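Local coordinates for protein HTP-2 (PDB 4TZM) that binds a closure motif peptide of HTP-3 through its HORMA domain and probably helps to assemble the meiotic chromosome axis, at residues K16-D20 with Y161-E165; G103-I108 with L199-A205; H152-L156 with H240-M244. All coordinates share one frame; numbering follows the deposited sequence.

The segments follow along the chain in the order 16-20, 103-108, 152-156, 161-165, 199-205 and 240-244, so those of every pair of contacts alternate. Contacts 2 and 3 both reach the same antiparallel sheet, contact 2 between two of its strands, contact 3 where helix 153-158 packs on it; their centres are about 14 Å apart and their nearest atoms about 5 Å. Contact 1, where the N-terminal segment meets the start of helix 164-185, stands farther off, centre to centre about 20 Å from contact 3 and 27 Å from contact 2. That helix leads on to strand 193-201 of contact 2, which pairs with the bound peptide. The contacts thus sample the N-terminal segment, the sheet and its peptide-binding strand.

Contact 1: K16-D20 with Y161-E165; sequences KDAID and YEGAE
The carboxylate of Asp-17 reaches the hydroxyl edge of the Tyr-161 ring, the two flat groups turned 49° against each other and their side chains coming from opposite directions. OD2 lies at that edge, in the plane of the ring, but its separation from OH is modelled too short to be trusted in detail. One ring face is covered from within its own segment by the backbone: Gly-163 N sits 3.4 Å above the plane of the Tyr-161 ring, over its centre. The other carboxylate oxygen makes the clear bond of the contact. Ala-164 N donates to Asp-17 OD1 at 2.8 Å, nearly straight at 169°, and OD1 receives it on its syn lone pair. With CG anti to the backbone N (chi1 177°), Asp-17 extends its carboxylate to the first turn of helix 164-185, where Gly-163 is the N-cap residue. Beside this polar grip, Ile-19 CG1 packs at 3.8 Å on Ala-164 CB, while its CD1 lies 3.4 Å from Ala-164 O. An alanine in place of Ile-19 is likely to open a gap over the Ala-164 methyl and weaken the apolar half of the contact. Ile-19 also touches Trp-24 and shares a backbone hydrogen bond with Ser-30. A carboxylate bonded to an N-H of the first turn should interact favourably with the helix dipole, so Asp-17 probably helps tie the N-terminal segment to this helix start.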
loop_
_atom_site.group_PDB
_atom_site.type_symbol
_atom_site.label_atom_id
_atom_site.label_comp_id
_atom_site.label_asym_id
_atom_site.label_seq_id
_atom_site.Cartn_x
_atom_site.Cartn_y
_atom_site.Cartn_z
ATOM N N LYS A 16 -17.313 -13.119 17.295
ATOM C CA LYS A 16 -17.362 -11.818 16.639
ATOM C C LYS A 16 -16.339 -11.739 15.514
ATOM O O LYS A 16 -15.175 -12.087 15.710
ATOM C CB LYS A 16 -17.108 -10.693 17.647
ATOM C CG LYS A 16 -18.356 -10.163 18.335
ATOM C CD LYS A 16 -18.046 -8.900 19.121
ATOM C CE LYS A 16 -19.313 -8.246 19.647
ATOM N NZ LYS A 16 -19.019 -6.974 20.367
ATOM N N ASP A 17 -16.763 -11.276 14.341
ATOM C CA ASP A 17 -15.827 -11.093 13.238
ATOM C C ASP A 17 -14.856 -9.970 13.585
ATOM O O ASP A 17 -15.026 -8.824 13.167
ATOM C CB ASP A 17 -16.556 -10.778 11.935
ATOM C CG ASP A 17 -15.601 -10.510 10.785
ATOM O OD1 ASP A 17 -14.482 -11.060 10.802
ATOM O OD2 ASP A 17 -15.964 -9.738 9.870
ATOM N N ALA A 18 -13.840 -10.314 14.366
ATOM C CA ALA A 18 -12.831 -9.364 14.799
ATOM C C ALA A 18 -11.572 -10.107 15.207
ATOM O O ALA A 18 -11.628 -11.270 15.602
ATOM C CB ALA A 18 -13.352 -8.520 15.950
ATOM N N ILE A 19 -10.434 -9.434 15.108
ATOM C CA ILE A 19 -9.171 -10.057 15.470
ATOM C C ILE A 19 -8.870 -9.866 16.953
ATOM O O ILE A 19 -8.823 -8.741 17.451
ATOM C CB ILE A 19 -8.015 -9.501 14.620
ATOM C CG1 ILE A 19 -8.148 -10.001 13.179
ATOM C CG2 ILE A 19 -6.667 -9.915 15.201
ATOM C CD1 ILE A 19 -7.447 -9.138 12.160
ATOM N N ASP A 20 -8.685 -10.979 17.655
ATOM C CA ASP A 20 -8.321 -10.939 19.064
ATOM C C ASP A 20 -6.826 -11.197 19.209
ATOM O O ASP A 20 -6.401 -12.315 19.502
ATOM C CB ASP A 20 -9.123 -11.967 19.863
ATOM C CG ASP A 20 -9.169 -11.644 21.345
ATOM O OD1 ASP A 20 -9.220 -10.445 21.690
ATOM O OD2 ASP A 20 -9.156 -12.588 22.163
ATOM N N TYR A 161 -15.463 -10.433 0.689
ATOM C CA TYR A 161 -14.928 -10.171 2.018
ATOM C C TYR A 161 -15.163 -11.410 2.879
ATOM O O TYR A 161 -16.300 -11.842 3.058
ATOM C CB TYR A 161 -15.567 -8.929 2.647
ATOM C CG TYR A 161 -15.360 -8.865 4.140
ATOM C CD1 TYR A 161 -14.120 -8.539 4.671
ATOM C CD2 TYR A 161 -16.398 -9.144 5.019
ATOM C CE1 TYR A 161 -13.921 -8.487 6.036
ATOM C CE2 TYR A 161 -16.209 -9.094 6.388
ATOM C CZ TYR A 161 -14.970 -8.766 6.888
ATOM O OH TYR A 161 -14.779 -8.716 8.251
ATOM N N GLU A 162 -14.083 -11.981 3.404
ATOM C CA GLU A 162 -14.163 -13.272 4.079
ATOM C C GLU A 162 -13.826 -13.220 5.569
ATOM O O GLU A 162 -13.566 -14.255 6.185
ATOM C CB GLU A 162 -13.247 -14.284 3.375
ATOM C CG GLU A 162 -13.592 -14.545 1.912
ATOM C CD GLU A 162 -14.836 -15.405 1.727
ATOM O OE1 GLU A 162 -15.527 -15.696 2.726
ATOM O OE2 GLU A 162 -15.118 -15.799 0.573
ATOM N N GLY A 163 -13.832 -12.022 6.143
ATOM C CA GLY A 163 -13.638 -11.886 7.573
ATOM C C GLY A 163 -12.336 -11.211 7.952
ATOM O O GLY A 163 -11.438 -11.060 7.122
ATOM N N ALA A 164 -12.232 -10.811 9.216
ATOM C CA ALA A 164 -11.047 -10.122 9.709
ATOM C C ALA A 164 -9.811 -11.018 9.674
ATOM O O ALA A 164 -8.723 -10.566 9.318
ATOM C CB ALA A 164 -11.290 -9.606 11.120
ATOM N N GLU A 165 -9.975 -12.283 10.044
ATOM C CA GLU A 165 -8.837 -13.192 10.088
ATOM C C GLU A 165 -8.242 -13.388 8.695
ATOM O O GLU A 165 -7.025 -13.479 8.553
ATOM C CB GLU A 165 -9.235 -14.537 10.707
ATOM C CG GLU A 165 -9.452 -14.490 12.219
ATOM C CD GLU A 165 -8.154 -14.377 13.010
ATOM O OE1 GLU A 165 -7.071 -14.559 12.414
ATOM O OE2 GLU A 165 -8.218 -14.112 14.230
#

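Contact 2: G103-I108 with L199-A205; sequences GFLKEI and LKYTNDA
Phe-104 packs along Ala-205: its CB meets the Ala-205 methyl at 3.9 Å, CG lies near both CB and CA of that alanine, and CD1 approaches Ala-205 CA at 3.8 Å. CE1, farther out, lies 4.1 Å from Asp-204 O. With Phe-104 CG anti to the carbonyl carbon (chi1 -66°), the ring is turned so that Ala-205 CA stands over one face in a CH-pi contact; Phe-209 meets the same ring edge-to-face. Gly-103, with positive phi, ends helix 84-102 in a Schellman motif. Gly-103 O, 3.3 Å from Thr-202 OG1, and Phe-104 O are alternative weak acceptors for that hydroxyl. The firmer bond there runs from Thr-202 N to Phe-104 O, 2.7 Å, with the donor 36° out of the carbonyl plane. Lys-106 and Glu-107 both face Lys-200 in a classic beta bulge: Lys-200 O accepts Lys-106 N at 2.8 Å and, weakly, Glu-107 N, while Lys-200 N donates to Glu-107 O. The Lys-106 and Lys-200 chains run side by side, their NZ atoms 5.1 Å apart; Lys-106 NZ also has a long, weak ion pair with Asp-150. These backbone bonds fasten strand 105-113 to the strand whose Leu-199 and Lys-200 pair with the bound peptide, extending the sheet.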
loop_
_atom_site.group_PDB
_atom_site.type_symbol
_atom_site.label_atom_id
_atom_site.label_comp_id
_atom_site.label_asym_id
_atom_site.label_seq_id
_atom_site.Cartn_x
_atom_site.Cartn_y
_atom_site.Cartn_z
ATOM N N GLY A 103 -12.972 7.961 -1.457
ATOM C CA GLY A 103 -13.061 7.062 -2.593
ATOM C C GLY A 103 -12.464 7.648 -3.860
ATOM O O GLY A 103 -12.934 7.363 -4.961
ATOM N N PHE A 104 -11.414 8.450 -3.707
ATOM C CA PHE A 104 -10.874 9.221 -4.825
ATOM C C PHE A 104 -9.527 8.708 -5.325
ATOM O O PHE A 104 -9.047 9.141 -6.374
ATOM C CB PHE A 104 -10.737 10.694 -4.428
ATOM C CG PHE A 104 -12.050 11.385 -4.185
ATOM C CD1 PHE A 104 -13.238 10.859 -4.680
ATOM C CD2 PHE A 104 -12.098 12.570 -3.469
ATOM C CE1 PHE A 104 -14.447 11.501 -4.456
ATOM C CE2 PHE A 104 -13.302 13.216 -3.241
ATOM C CZ PHE A 104 -14.477 12.681 -3.735
ATOM N N LEU A 105 -8.919 7.791 -4.580
ATOM C CA LEU A 105 -7.594 7.284 -4.931
ATOM C C LEU A 105 -7.667 6.000 -5.754
ATOM O O LEU A 105 -8.204 4.993 -5.295
ATOM C CB LEU A 105 -6.765 7.039 -3.668
ATOM C CG LEU A 105 -5.332 6.586 -3.943
ATOM C CD1 LEU A 105 -4.539 7.719 -4.578
ATOM C CD2 LEU A 105 -4.663 6.092 -2.671
ATOM N N LYS A 106 -7.112 6.037 -6.964
ATOM C CA LYS A 106 -7.091 4.875 -7.853
ATOM C C LYS A 106 -5.850 4.005 -7.620
ATOM O O LYS A 106 -5.949 2.786 -7.456
ATOM C CB LYS A 106 -7.154 5.328 -9.317
ATOM C CG LYS A 106 -6.939 4.222 -10.345
ATOM C CD LYS A 106 -8.092 3.229 -10.375
ATOM C CE LYS A 106 -7.905 2.193 -11.481
ATOM N NZ LYS A 106 -6.625 1.435 -11.350
ATOM N N GLU A 107 -4.687 4.646 -7.595
ATOM C CA GLU A 107 -3.418 3.951 -7.426
ATOM C C GLU A 107 -2.377 4.854 -6.782
ATOM O O GLU A 107 -2.234 6.009 -7.174
ATOM C CB GLU A 107 -2.892 3.460 -8.776
ATOM C CG GLU A 107 -1.468 2.921 -8.715
ATOM C CD GLU A 107 -0.918 2.514 -10.071
ATOM O OE1 GLU A 107 -1.688 2.485 -11.054
ATOM O OE2 GLU A 107 0.293 2.221 -10.154
ATOM N N ILE A 108 -1.650 4.340 -5.795
ATOM C CA ILE A 108 -0.459 5.035 -5.320
ATOM C C ILE A 108 0.769 4.162 -5.557
ATOM O O ILE A 108 0.786 2.977 -5.212
ATOM C CB ILE A 108 -0.555 5.432 -3.828
ATOM C CG1 ILE A 108 0.776 6.033 -3.367
ATOM C CG2 ILE A 108 -0.949 4.246 -2.961
ATOM C CD1 ILE A 108 0.751 6.612 -1.974
ATOM N N LEU A 199 0.653 9.264 -7.746
ATOM C CA LEU A 199 -0.671 8.678 -7.604
ATOM C C LEU A 199 -1.615 9.051 -8.743
ATOM O O LEU A 199 -1.351 9.968 -9.520
ATOM C CB LEU A 199 -1.278 9.067 -6.246
ATOM C CG LEU A 199 -1.460 10.530 -5.840
ATOM C CD1 LEU A 199 -2.716 11.127 -6.447
ATOM C CD2 LEU A 199 -1.509 10.646 -4.328
ATOM N N LYS A 200 -2.716 8.315 -8.832
ATOM C CA LYS A 200 -3.719 8.552 -9.851
ATOM C C LYS A 200 -5.082 8.705 -9.194
ATOM O O LYS A 200 -5.506 7.845 -8.424
ATOM C CB LYS A 200 -3.735 7.410 -10.867
ATOM C CG LYS A 200 -4.789 7.529 -11.951
ATOM C CD LYS A 200 -4.752 6.319 -12.874
ATOM C CE LYS A 200 -5.812 6.405 -13.960
ATOM N NZ LYS A 200 -5.832 5.170 -14.792
ATOM N N TYR A 201 -5.755 9.809 -9.488
ATOM C CA TYR A 201 -7.084 10.058 -8.948
ATOM C C TYR A 201 -8.116 9.240 -9.716
ATOM O O TYR A 201 -7.887 8.855 -10.864
ATOM C CB TYR A 201 -7.427 11.547 -9.020
ATOM C CG TYR A 201 -6.549 12.452 -8.178
ATOM C CD1 TYR A 201 -5.360 12.968 -8.680
ATOM C CD2 TYR A 201 -6.923 12.812 -6.888
ATOM C CE1 TYR A 201 -4.562 13.806 -7.918
ATOM C CE2 TYR A 201 -6.130 13.651 -6.118
ATOM C CZ TYR A 201 -4.952 14.143 -6.637
ATOM O OH TYR A 201 -4.164 14.977 -5.871
ATOM N N THR A 202 -9.248 8.964 -9.079
ATOM C CA THR A 202 -10.358 8.303 -9.753
ATOM C C THR A 202 -11.143 9.314 -10.587
ATOM O O THR A 202 -10.925 10.523 -10.474
ATOM C CB THR A 202 -11.307 7.620 -8.752
ATOM O OG1 THR A 202 -11.827 8.595 -7.840
ATOM C CG2 THR A 202 -10.573 6.541 -7.969
ATOM N N ASN A 203 -12.052 8.821 -11.422
ATOM C CA ASN A 203 -12.884 9.690 -12.253
ATOM C C ASN A 203 -13.877 10.486 -11.414
ATOM O O ASN A 203 -14.283 11.587 -11.791
ATOM C CB ASN A 203 -13.638 8.872 -13.306
ATOM C CG ASN A 203 -12.723 7.984 -14.127
ATOM O OD1 ASN A 203 -11.518 8.223 -14.218
ATOM N ND2 ASN A 203 -13.294 6.950 -14.735
ATOM N N ASP A 204 -14.263 9.919 -10.273
ATOM C CA ASP A 204 -15.228 10.548 -9.375
ATOM C C ASP A 204 -14.638 11.772 -8.681
ATOM O O ASP A 204 -15.368 12.667 -8.256
ATOM C CB ASP A 204 -15.715 9.547 -8.321
ATOM C CG ASP A 204 -15.613 8.106 -8.785
ATOM O OD1 ASP A 204 -15.440 7.876 -10.000
ATOM O OD2 ASP A 204 -15.709 7.200 -7.929
ATOM N N ALA A 205 -13.314 11.798 -8.564
ATOM C CA ALA A 205 -12.610 12.869 -7.868
ATOM C C ALA A 205 -12.867 14.235 -8.499
ATOM O O ALA A 205 -12.669 14.417 -9.700
ATOM C CB ALA A 205 -11.117 12.581 -7.838
#

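Contact 3: H152-L156 with H240-M244; sequences HFAEL and HAAHM
His-152 lays its CB over one face of the His-243 imidazole, 3.6 Å from the ring centroid and 15° off the normal, a CH-pi contact. The two rings are almost parallel, with planes 2° apart, yet they are slid past one another so that they barely overlap; their centroids lie 4.8 Å apart. CB of His-152 approaches ND1 of His-243 most closely, whereas His-152 CD2 leans against His-243 CB at 3.7 Å. His-152 CG sits between its own backbone N and carbonyl carbon (chi1 71°), a turn that brings the methylene and the ring together against His-243. Four residues on, Leu-156 takes up the apolar part of the contact. Its CG rests on Ala-241 CB at 3.9 Å, and its CD2 extends to the backbone between Ala-242 and His-243, 3.7 Å from Ala-242 O and 3.9 Å from His-243 CB. Leu-156 N donates to His-152 O, which links the backbones of these two contact residues. The short helix 153-158 thereby packs on one face of strand 240-248, which lies between strands 123-133 and 228-235. Leu-156 also touches Ile-130 and His-234 on those two neighbours, and His-152 reaches Lys-128. Ala-242 points from the strand away from this short helix and meets Met-42 of helix 35-56, so the sheet is packed between helices here.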
loop_
_atom_site.group_PDB
_atom_site.type_symbol
_atom_site.label_atom_id
_atom_site.label_comp_id
_atom_site.label_asym_id
_atom_site.label_seq_id
_atom_site.Cartn_x
_atom_site.Cartn_y
_atom_site.Cartn_z
ATOM N N HIS A 152 -5.885 -7.264 -13.145
ATOM C CA HIS A 152 -6.248 -7.687 -11.797
ATOM C C HIS A 152 -7.726 -7.479 -11.487
ATOM O O HIS A 152 -8.304 -8.213 -10.687
ATOM C CB HIS A 152 -5.407 -6.929 -10.766
ATOM C CG HIS A 152 -5.769 -5.479 -10.648
ATOM N ND1 HIS A 152 -5.313 -4.524 -11.526
ATOM C CD2 HIS A 152 -6.553 -4.828 -9.753
ATOM C CE1 HIS A 152 -5.796 -3.341 -11.179
ATOM N NE2 HIS A 152 -6.551 -3.500 -10.108
ATOM N N PHE A 153 -8.325 -6.474 -12.122
ATOM C CA PHE A 153 -9.651 -5.988 -11.744
ATOM C C PHE A 153 -10.719 -7.080 -11.763
ATOM O O PHE A 153 -11.400 -7.291 -10.762
ATOM C CB PHE A 153 -10.074 -4.830 -12.656
ATOM C CG PHE A 153 -11.362 -4.165 -12.240
ATOM C CD1 PHE A 153 -12.582 -4.601 -12.743
ATOM C CD2 PHE A 153 -11.353 -3.099 -11.352
ATOM C CE1 PHE A 153 -13.769 -3.989 -12.362
ATOM C CE2 PHE A 153 -12.535 -2.482 -10.967
ATOM C CZ PHE A 153 -13.744 -2.928 -11.472
ATOM N N ALA A 154 -10.854 -7.768 -12.894
ATOM C CA ALA A 154 -11.891 -8.783 -13.070
ATOM C C ALA A 154 -11.923 -9.792 -11.922
ATOM O O ALA A 154 -12.988 -10.114 -11.401
ATOM C CB ALA A 154 -11.703 -9.505 -14.398
ATOM N N GLU A 155 -10.754 -10.274 -11.517
ATOM C CA GLU A 155 -10.682 -11.236 -10.425
ATOM C C GLU A 155 -10.950 -10.574 -9.071
ATOM O O GLU A 155 -11.837 -11.001 -8.332
ATOM C CB GLU A 155 -9.318 -11.926 -10.408
ATOM C CG GLU A 155 -9.170 -12.971 -9.316
ATOM C CD GLU A 155 -7.823 -13.665 -9.352
ATOM O OE1 GLU A 155 -6.961 -13.249 -10.158
ATOM O OE2 GLU A 155 -7.626 -14.627 -8.579
ATOM N N LEU A 156 -10.186 -9.529 -8.761
ATOM C CA LEU A 156 -10.271 -8.862 -7.462
ATOM C C LEU A 156 -11.650 -8.259 -7.183
ATOM O O LEU A 156 -12.073 -8.176 -6.029
ATOM C CB LEU A 156 -9.203 -7.768 -7.359
ATOM C CG LEU A 156 -8.915 -7.276 -5.939
ATOM C CD1 LEU A 156 -8.496 -8.445 -5.058
ATOM C CD2 LEU A 156 -7.855 -6.178 -5.929
ATOM N N HIS A 240 -13.395 -2.322 0.615
ATOM C CA HIS A 240 -12.320 -1.899 -0.262
ATOM C C HIS A 240 -11.492 -3.099 -0.691
ATOM O O HIS A 240 -11.536 -4.151 -0.055
ATOM C CB HIS A 240 -11.418 -0.873 0.434
ATOM C CG HIS A 240 -12.142 0.337 0.932
ATOM N ND1 HIS A 240 -12.877 0.336 2.098
ATOM C CD2 HIS A 240 -12.251 1.588 0.420
ATOM C CE1 HIS A 240 -13.409 1.534 2.285
ATOM N NE2 HIS A 240 -13.043 2.309 1.279
ATOM N N ALA A 241 -10.743 -2.935 -1.775
ATOM C CA ALA A 241 -9.776 -3.937 -2.194
ATOM C C ALA A 241 -8.529 -3.246 -2.729
ATOM O O ALA A 241 -8.614 -2.162 -3.305
ATOM C CB ALA A 241 -10.373 -4.870 -3.245
ATOM N N ALA A 242 -7.376 -3.874 -2.523
ATOM C CA ALA A 242 -6.119 -3.341 -3.022
ATOM C C ALA A 242 -5.302 -4.433 -3.715
ATOM O O ALA A 242 -5.336 -5.597 -3.308
ATOM C CB ALA A 242 -5.322 -2.721 -1.889
ATOM N N HIS A 243 -4.583 -4.058 -4.769
ATOM C CA HIS A 243 -3.701 -4.990 -5.464
ATOM C C HIS A 243 -2.274 -4.445 -5.506
ATOM O O HIS A 243 -2.030 -3.365 -6.050
ATOM C CB HIS A 243 -4.205 -5.257 -6.879
ATOM C CG HIS A 243 -3.435 -6.319 -7.600
ATOM N ND1 HIS A 243 -2.680 -6.055 -8.722
ATOM C CD2 HIS A 243 -3.298 -7.643 -7.355
ATOM C CE1 HIS A 243 -2.115 -7.176 -9.142
ATOM N NE2 HIS A 243 -2.473 -8.151 -8.328
ATOM N N MET A 244 -1.344 -5.197 -4.923
ATOM C CA MET A 244 0.059 -4.797 -4.835
ATOM C C MET A 244 0.892 -5.494 -5.916
ATOM O O MET A 244 0.824 -6.716 -6.083
ATOM C CB MET A 244 0.609 -5.108 -3.435
ATOM C CG MET A 244 1.982 -4.514 -3.129
ATOM S SD MET A 244 1.995 -2.712 -2.991
ATOM C CE MET A 244 3.735 -2.394 -2.696
#